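Local coordinates for protein carboxylesterase YbfK (PDB 4CCY) that hydrolyses carboxylic esters to an alcohol and a carboxylate, as a carboxylesterase of the alpha/beta hydrolase superfamily, at residues E281-N284 against Q285-S289; I159-P163 against D164-Y168. All coordinates share one frame; numbering follows the deposited sequence.

Interaction 1: residues E281-N284 against Q285-S289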
ATOM      1  N   GLU A 281       9.442   9.841 -10.558  1.00 16.62           N
ATOM      2  CA  GLU A 281       9.195  10.475 -11.865  1.00 17.23           C
ATOM      3  C   GLU A 281       8.587   9.453 -12.838  1.00 16.27           C
ATOM      4  O   GLU A 281       7.542   9.714 -13.456  1.00 16.36           O
ATOM      5  CB  GLU A 281      10.480  11.072 -12.468  1.00 18.83           C
ATOM      6  CG  GLU A 281      11.207  12.114 -11.611  1.00 20.60           C
ATOM      7  CD  GLU A 281      12.102  11.527 -10.502  1.00 21.72           C
ATOM      8  OE1 GLU A 281      12.152  10.283 -10.298  1.00 20.75           O
ATOM      9  OE2 GLU A 281      12.772  12.343  -9.802  1.00 23.24           O
ATOM     10  N   TYR A 282       9.242   8.299 -12.969  1.00 15.40           N
ATOM     11  CA  TYR A 282       8.735   7.233 -13.830  1.00 14.65           C
ATOM     12  C   TYR A 282       7.376   6.671 -13.390  1.00 13.80           C
ATOM     13  O   TYR A 282       6.448   6.597 -14.205  1.00 13.64           O
ATOM     14  CB  TYR A 282       9.735   6.087 -13.998  1.00 14.63           C
ATOM     15  CG  TYR A 282       9.140   5.004 -14.873  1.00 14.38           C
ATOM     16  CD1 TYR A 282       8.944   5.218 -16.250  1.00 14.58           C
ATOM     17  CD2 TYR A 282       8.706   3.804 -14.321  1.00 13.68           C
ATOM     18  CE1 TYR A 282       8.362   4.238 -17.050  1.00 14.51           C
ATOM     19  CE2 TYR A 282       8.124   2.825 -15.113  1.00 13.63           C
ATOM     20  CZ  TYR A 282       7.957   3.044 -16.465  1.00 13.93           C
ATOM     21  OH  TYR A 282       7.378   2.064 -17.210  1.00 13.94           O
ATOM     22  N   VAL A 283       7.275   6.274 -12.119  1.00 13.11           N
ATOM     23  CA  VAL A 283       6.035   5.725 -11.558  1.00 12.41           C
ATOM     24  C   VAL A 283       4.883   6.721 -11.691  1.00 12.43           C
ATOM     25  O   VAL A 283       3.784   6.330 -12.083  1.00 12.16           O
ATOM     26  CB  VAL A 283       6.215   5.243 -10.080  1.00 12.21           C
ATOM     27  CG1 VAL A 283       4.891   4.881  -9.417  1.00 11.83           C
ATOM     28  CG2 VAL A 283       7.134   4.041 -10.013  1.00 12.09           C
ATOM     29  N   ASN A 284       5.130   7.997 -11.380  1.00 12.80           N
ATOM     30  CA  ASN A 284       4.094   9.034 -11.504  1.00 13.02           C
ATOM     31  C   ASN A 284       3.417   9.037 -12.882  1.00 13.26           C
ATOM     32  O   ASN A 284       2.185   8.931 -12.985  1.00 13.11           O
ATOM     33  CB  ASN A 284       4.654  10.432 -11.189  1.00 13.49           C
ATOM     34  CG  ASN A 284       4.909  10.646  -9.695  1.00 13.46           C
ATOM     35  OD1 ASN A 284       4.620   9.779  -8.867  1.00 13.01           O
ATOM     36  ND2 ASN A 284       5.458  11.798  -9.353  1.00 13.81           N
ATOM     37  N   GLN A 285       4.230   9.127 -13.935  1.00 13.61           N
ATOM     38  CA  GLN A 285       3.704   9.192 -15.298  1.00 13.86           C
ATOM     39  C   GLN A 285       3.130   7.855 -15.783  1.00 13.54           C
ATOM     40  O   GLN A 285       2.084   7.835 -16.442  1.00 13.82           O
ATOM     41  CB  GLN A 285       4.746   9.763 -16.282  1.00 14.55           C
ATOM     42  CG  GLN A 285       4.259   9.852 -17.734  1.00 14.91           C
ATOM     43  CD  GLN A 285       3.002  10.688 -17.888  1.00 15.21           C
ATOM     44  OE1 GLN A 285       3.031  11.898 -17.692  1.00 15.65           O
ATOM     45  NE2 GLN A 285       1.889  10.045 -18.228  1.00 15.17           N
ATOM     46  N   ARG A 286       3.790   6.749 -15.443  1.00 13.20           N
ATOM     47  CA  ARG A 286       3.330   5.421 -15.855  1.00 12.95           C
ATOM     48  C   ARG A 286       1.924   5.135 -15.336  1.00 12.80           C
ATOM     49  O   ARG A 286       1.079   4.597 -16.049  1.00 12.91           O
ATOM     50  CB  ARG A 286       4.287   4.340 -15.374  1.00 12.51           C
ATOM     51  CG  ARG A 286       3.846   2.936 -15.737  1.00 12.43           C
ATOM     52  CD  ARG A 286       4.078   2.678 -17.223  1.00 12.85           C
ATOM     53  NE  ARG A 286       3.551   1.398 -17.696  1.00 12.71           N
ATOM     54  CZ  ARG A 286       2.322   1.209 -18.180  1.00 12.88           C
ATOM     55  NH1 ARG A 286       1.441   2.207 -18.240  1.00 12.68           N
ATOM     56  NH2 ARG A 286       1.969  -0.009 -18.600  1.00 13.34           N
ATOM     57  N   VAL A 287       1.692   5.492 -14.082  1.00 12.68           N
ATOM     58  CA  VAL A 287       0.378   5.345 -13.475  1.00 12.78           C
ATOM     59  C   VAL A 287      -0.643   6.293 -14.116  1.00 13.41           C
ATOM     60  O   VAL A 287      -1.747   5.868 -14.421  1.00 13.68           O
ATOM     61  CB  VAL A 287       0.459   5.485 -11.934  1.00 12.32           C
ATOM     62  CG1 VAL A 287      -0.917   5.623 -11.296  1.00 12.28           C
ATOM     63  CG2 VAL A 287       1.210   4.285 -11.352  1.00 11.69           C
ATOM     64  N   LEU A 288      -0.279   7.557 -14.330  1.00 14.21           N
ATOM     65  CA  LEU A 288      -1.196   8.495 -15.012  1.00 15.14           C
ATOM     66  C   LEU A 288      -1.614   7.952 -16.384  1.00 15.67           C
ATOM     67  O   LEU A 288      -2.799   7.948 -16.722  1.00 16.15           O
ATOM     68  CB  LEU A 288      -0.568   9.880 -15.178  1.00 15.76           C
ATOM     69  CG  LEU A 288      -0.591  10.923 -14.059  1.00 15.92           C
ATOM     70  CD1 LEU A 288       0.037  12.207 -14.588  1.00 16.40           C
ATOM     71  CD2 LEU A 288      -2.010  11.186 -13.553  1.00 16.10           C
ATOM     72  N   SER A 289      -0.629   7.487 -17.157  1.00 15.96           N
ATOM     73  CA  SER A 289      -0.854   6.885 -18.480  1.00 16.58           C
ATOM     74  C   SER A 289      -1.801   5.682 -18.415  1.00 16.62           C
ATOM     75  O   SER A 289      -2.732   5.566 -19.219  1.00 16.96           O
ATOM     76  CB  SER A 289       0.482   6.450 -19.087  1.00 16.52           C
ATOM     77  OG  SER A 289       1.151   7.548 -19.699  1.00 17.27           O
TER
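One face of the Tyr282 ring carries the CB of Arg286, a CH-pi contact with CB 4.3 Å from the ring centroid and offset toward the rim. The guanidinium of Arg286 does not stack on this ring: the two planes stand 69° apart, and Tyr282 OH comes to the guanidinium's edge, with CD of Arg286 3.4 Å from that oxygen. Both side chains leave the helix with CG anti to the backbone N, and a bend at chi2 of 74° takes the arginine alongside the tyrosine. Their polar ends share Glu266, which takes a hydrogen bond from Tyr282 OH and a salt bridge from Arg286 NE. Tyrosine and arginine suit this place because each joins an apolar stem to a polar end. Arg286 N bonds to Tyr282 O at 2.9 Å, and Val287 N to Val283 O at 3.0 Å. Val283 CG1 and Val287 CG2, 4.2 Å apart, form the buried side, against Trp77 and strand 146-152. On the outer surface Gln285 NE2 donates to Ser289 OG at 3.0 Å. The i to i+4 backbone bonds are those of an alpha-helix, and valines on one side with polar residues on the other make it amphipathic: helix 280-290, packed on the central sheet of an alpha/beta hydrolase.

Interaction 2: residues I159-P163 against D164-Y168; sequences ISFHP and DVYKY
The contact lies where the loop after strand 156-157 runs into helix 164-170, close to the probable catalytic centre. Phe161, still in the loop, lays one ring face over Val165: CG1 of the valine sits 3.6 Å from the ring centroid, 14° off the normal, in a CH-pi contact. With chi1 at 171°, CG1 lies anti to the valine N, which places it over the ring while CG2 turns to Phe161 CB at 3.7 Å. Near the plane of the same ring, at its edge, lies Tyr166 OH, 4.1 Å from Phe161 CD2. Val165 N donates to His162 O at 2.9 Å, from well above the carbonyl plane, and Tyr166 N makes a weak bond to Pro163 O. Proline suits this first turn because its fixed phi fits a helical start and its nitrogen has no hydrogen to place. In this alpha/beta hydrolase the side chain of Phe161 is about 6 Å from those of Ser129 and His273, assigned to the charge relay by similarity. With an alanine at Phe161, Val165 CG1 would probably lose its aromatic face and a gap open beside Met246, which both side chains touch. The His162 ring meets that of His248 edge-to-face.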
ATOM      1  N   ILE A 159       3.878 -14.414  -5.917  1.00 16.01           N
ATOM      2  CA  ILE A 159       4.897 -15.406  -5.598  1.00 16.81           C
ATOM      3  C   ILE A 159       5.198 -15.364  -4.084  1.00 16.78           C
ATOM      4  O   ILE A 159       4.885 -14.372  -3.417  1.00 15.96           O
ATOM      5  CB  ILE A 159       6.168 -15.191  -6.469  1.00 17.10           C
ATOM      6  CG1 ILE A 159       6.904 -16.513  -6.729  1.00 18.17           C
ATOM      7  CG2 ILE A 159       7.088 -14.130  -5.891  1.00 16.61           C
ATOM      8  CD1 ILE A 159       6.271 -17.350  -7.824  1.00 18.96           C
ATOM      9  N   SER A 160       5.758 -16.455  -3.550  1.00 17.60           N
ATOM     10  CA  SER A 160       6.114 -16.573  -2.120  1.00 17.61           C
ATOM     11  C   SER A 160       7.294 -15.689  -1.732  1.00 17.21           C
ATOM     12  O   SER A 160       8.193 -15.465  -2.546  1.00 17.12           O
ATOM     13  CB  SER A 160       6.493 -18.018  -1.787  1.00 19.03           C
ATOM     14  OG  SER A 160       5.408 -18.885  -2.017  1.00 20.19           O
ATOM     15  N   PHE A 161       7.298 -15.209  -0.488  1.00 17.02           N
ATOM     16  CA  PHE A 161       8.428 -14.442   0.064  1.00 17.18           C
ATOM     17  C   PHE A 161       9.659 -15.325   0.150  1.00 18.20           C
ATOM     18  O   PHE A 161       9.535 -16.553   0.265  1.00 18.67           O
ATOM     19  CB  PHE A 161       8.137 -13.990   1.494  1.00 17.15           C
ATOM     20  CG  PHE A 161       7.276 -12.761   1.609  1.00 16.24           C
ATOM     21  CD1 PHE A 161       7.445 -11.676   0.754  1.00 15.64           C
ATOM     22  CD2 PHE A 161       6.323 -12.671   2.623  1.00 16.14           C
ATOM     23  CE1 PHE A 161       6.656 -10.536   0.891  1.00 14.98           C
ATOM     24  CE2 PHE A 161       5.532 -11.535   2.766  1.00 15.37           C
ATOM     25  CZ  PHE A 161       5.696 -10.468   1.896  1.00 14.87           C
ATOM     26  N   HIS A 162      10.843 -14.707   0.119  1.00 18.48           N
ATOM     27  CA  HIS A 162      12.048 -15.391   0.592  1.00 19.83           C
ATOM     28  C   HIS A 162      11.829 -15.656   2.047  1.00 20.57           C
ATOM     29  O   HIS A 162      11.250 -14.815   2.726  1.00 19.37           O
ATOM     30  CB  HIS A 162      13.303 -14.518   0.439  1.00 19.98           C
ATOM     31  CG  HIS A 162      13.672 -14.214  -0.996  1.00 19.79           C
ATOM     32  ND1 HIS A 162      13.725 -15.168  -1.948  1.00 19.99           N
ATOM     33  CD2 HIS A 162      14.018 -13.010  -1.620  1.00 19.36           C
ATOM     34  CE1 HIS A 162      14.084 -14.608  -3.123  1.00 20.01           C
ATOM     35  NE2 HIS A 162      14.258 -13.283  -2.919  1.00 19.70           N
ATOM     36  N   PRO A 163      12.262 -16.841   2.538  1.00 22.31           N
ATOM     37  CA  PRO A 163      12.266 -17.196   3.960  1.00 23.46           C
ATOM     38  C   PRO A 163      12.775 -16.068   4.886  1.00 24.17           C
ATOM     39  O   PRO A 163      12.234 -15.899   5.979  1.00 24.93           O
ATOM     40  CB  PRO A 163      13.212 -18.397   3.999  1.00 24.54           C
ATOM     41  CG  PRO A 163      12.974 -19.073   2.700  1.00 24.21           C
ATOM     42  CD  PRO A 163      12.679 -17.984   1.701  1.00 22.98           C
ATOM     43  N   ASP A 164      13.787 -15.318   4.428  1.00 24.87           N
ATOM     44  CA  ASP A 164      14.323 -14.101   5.081  1.00 25.36           C
ATOM     45  C   ASP A 164      13.248 -13.154   5.595  1.00 24.31           C
ATOM     46  O   ASP A 164      13.377 -12.588   6.698  1.00 23.93           O
ATOM     47  CB  ASP A 164      15.187 -13.294   4.083  1.00 26.66           C
ATOM     48  CG  ASP A 164      16.641 -13.758   4.030  1.00 29.30           C
ATOM     49  OD1 ASP A 164      17.205 -14.159   5.067  1.00 31.07           O
ATOM     50  OD2 ASP A 164      17.241 -13.711   2.932  1.00 30.66           O
ATOM     51  N   VAL A 165      12.204 -12.957   4.781  1.00 22.45           N
ATOM     52  CA  VAL A 165      11.197 -11.929   5.051  1.00 21.54           C
ATOM     53  C   VAL A 165      10.611 -12.069   6.455  1.00 21.91           C
ATOM     54  O   VAL A 165      10.402 -11.080   7.164  1.00 21.57           O
ATOM     55  CB  VAL A 165      10.077 -11.928   3.979  1.00 20.42           C
ATOM     56  CG1 VAL A 165       8.933 -11.010   4.382  1.00 19.55           C
ATOM     57  CG2 VAL A 165      10.651 -11.501   2.631  1.00 19.95           C
ATOM     58  N   TYR A 166      10.385 -13.311   6.862  1.00 20.90           N
ATOM     59  CA  TYR A 166       9.830 -13.587   8.174  1.00 20.91           C
ATOM     60  C   TYR A 166      10.792 -13.258   9.325  1.00 20.75           C
ATOM     61  O   TYR A 166      10.338 -12.864  10.393  1.00 20.34           O
ATOM     62  CB  TYR A 166       9.332 -15.028   8.236  1.00 21.83           C
ATOM     63  CG  TYR A 166       8.196 -15.285   7.276  1.00 22.59           C
ATOM     64  CD1 TYR A 166       6.876 -14.998   7.637  1.00 22.97           C
ATOM     65  CD2 TYR A 166       8.433 -15.791   5.999  1.00 23.40           C
ATOM     66  CE1 TYR A 166       5.825 -15.225   6.756  1.00 24.15           C
ATOM     67  CE2 TYR A 166       7.387 -16.031   5.118  1.00 24.68           C
ATOM     68  CZ  TYR A 166       6.087 -15.745   5.504  1.00 25.22           C
ATOM     69  OH  TYR A 166       5.046 -15.971   4.631  1.00 27.34           O
ATOM     70  N   LYS A 167      12.104 -13.402   9.112  1.00 21.40           N
ATOM     71  CA  LYS A 167      13.078 -13.007  10.146  1.00 22.07           C
ATOM     72  C   LYS A 167      13.023 -11.491  10.381  1.00 20.87           C
ATOM     73  O   LYS A 167      12.992 -11.044  11.529  1.00 20.90           O
ATOM     74  CB  LYS A 167      14.506 -13.458   9.808  1.00 23.80           C
ATOM     75  CG  LYS A 167      15.550 -13.102  10.877  1.00 25.76           C
ATOM     76  CD  LYS A 167      16.992 -13.274  10.386  1.00 28.34           C
ATOM     77  CE  LYS A 167      17.244 -12.444   9.117  1.00 29.05           C
ATOM     78  NZ  LYS A 167      18.672 -12.312   8.690  1.00 31.17           N
ATOM     79  N   TYR A 168      13.010 -10.723   9.294  1.00 19.91           N
ATOM     80  CA  TYR A 168      12.909  -9.262   9.354  1.00 19.43           C
ATOM     81  C   TYR A 168      11.603  -8.822  10.005  1.00 19.25           C
ATOM     82  O   TYR A 168      11.594  -7.934  10.871  1.00 19.69           O
ATOM     83  CB  TYR A 168      13.050  -8.646   7.952  1.00 18.85           C
ATOM     84  CG  TYR A 168      14.463  -8.711   7.418  1.00 19.18           C
ATOM     85  CD1 TYR A 168      15.418  -7.806   7.854  1.00 19.80           C
ATOM     86  CD2 TYR A 168      14.844  -9.679   6.491  1.00 19.53           C
ATOM     87  CE1 TYR A 168      16.722  -7.855   7.389  1.00 20.84           C
ATOM     88  CE2 TYR A 168      16.153  -9.741   6.015  1.00 20.55           C
ATOM     89  CZ  TYR A 168      17.085  -8.823   6.471  1.00 21.07           C
ATOM     90  OH  TYR A 168      18.387  -8.846   6.033  1.00 22.01           O
TER

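How the interactions relate
Interactions 1 and 2 are both local, each running over a few consecutive residues, and share no secondary-structure element; their centres lie 29 Å apart and their nearest atoms about 18 Å. Interaction 1 is partly buried, within a regular helix that covers the central sheet, and mixes a hydrophobic inner side with charged and polar groups tied to Glu266 and Gln264 on strand 264-268. Interaction 2 is mainly at the surface, where loop becomes helix; aromatic and aliphatic contacts dominate, and Val165 is its one buried residue. Place in the fold matches this: 281-289 packs on the sheet, the side chain of Val283 about 12 Å from that of His273, whereas that of Phe161 is about 6 Å from it.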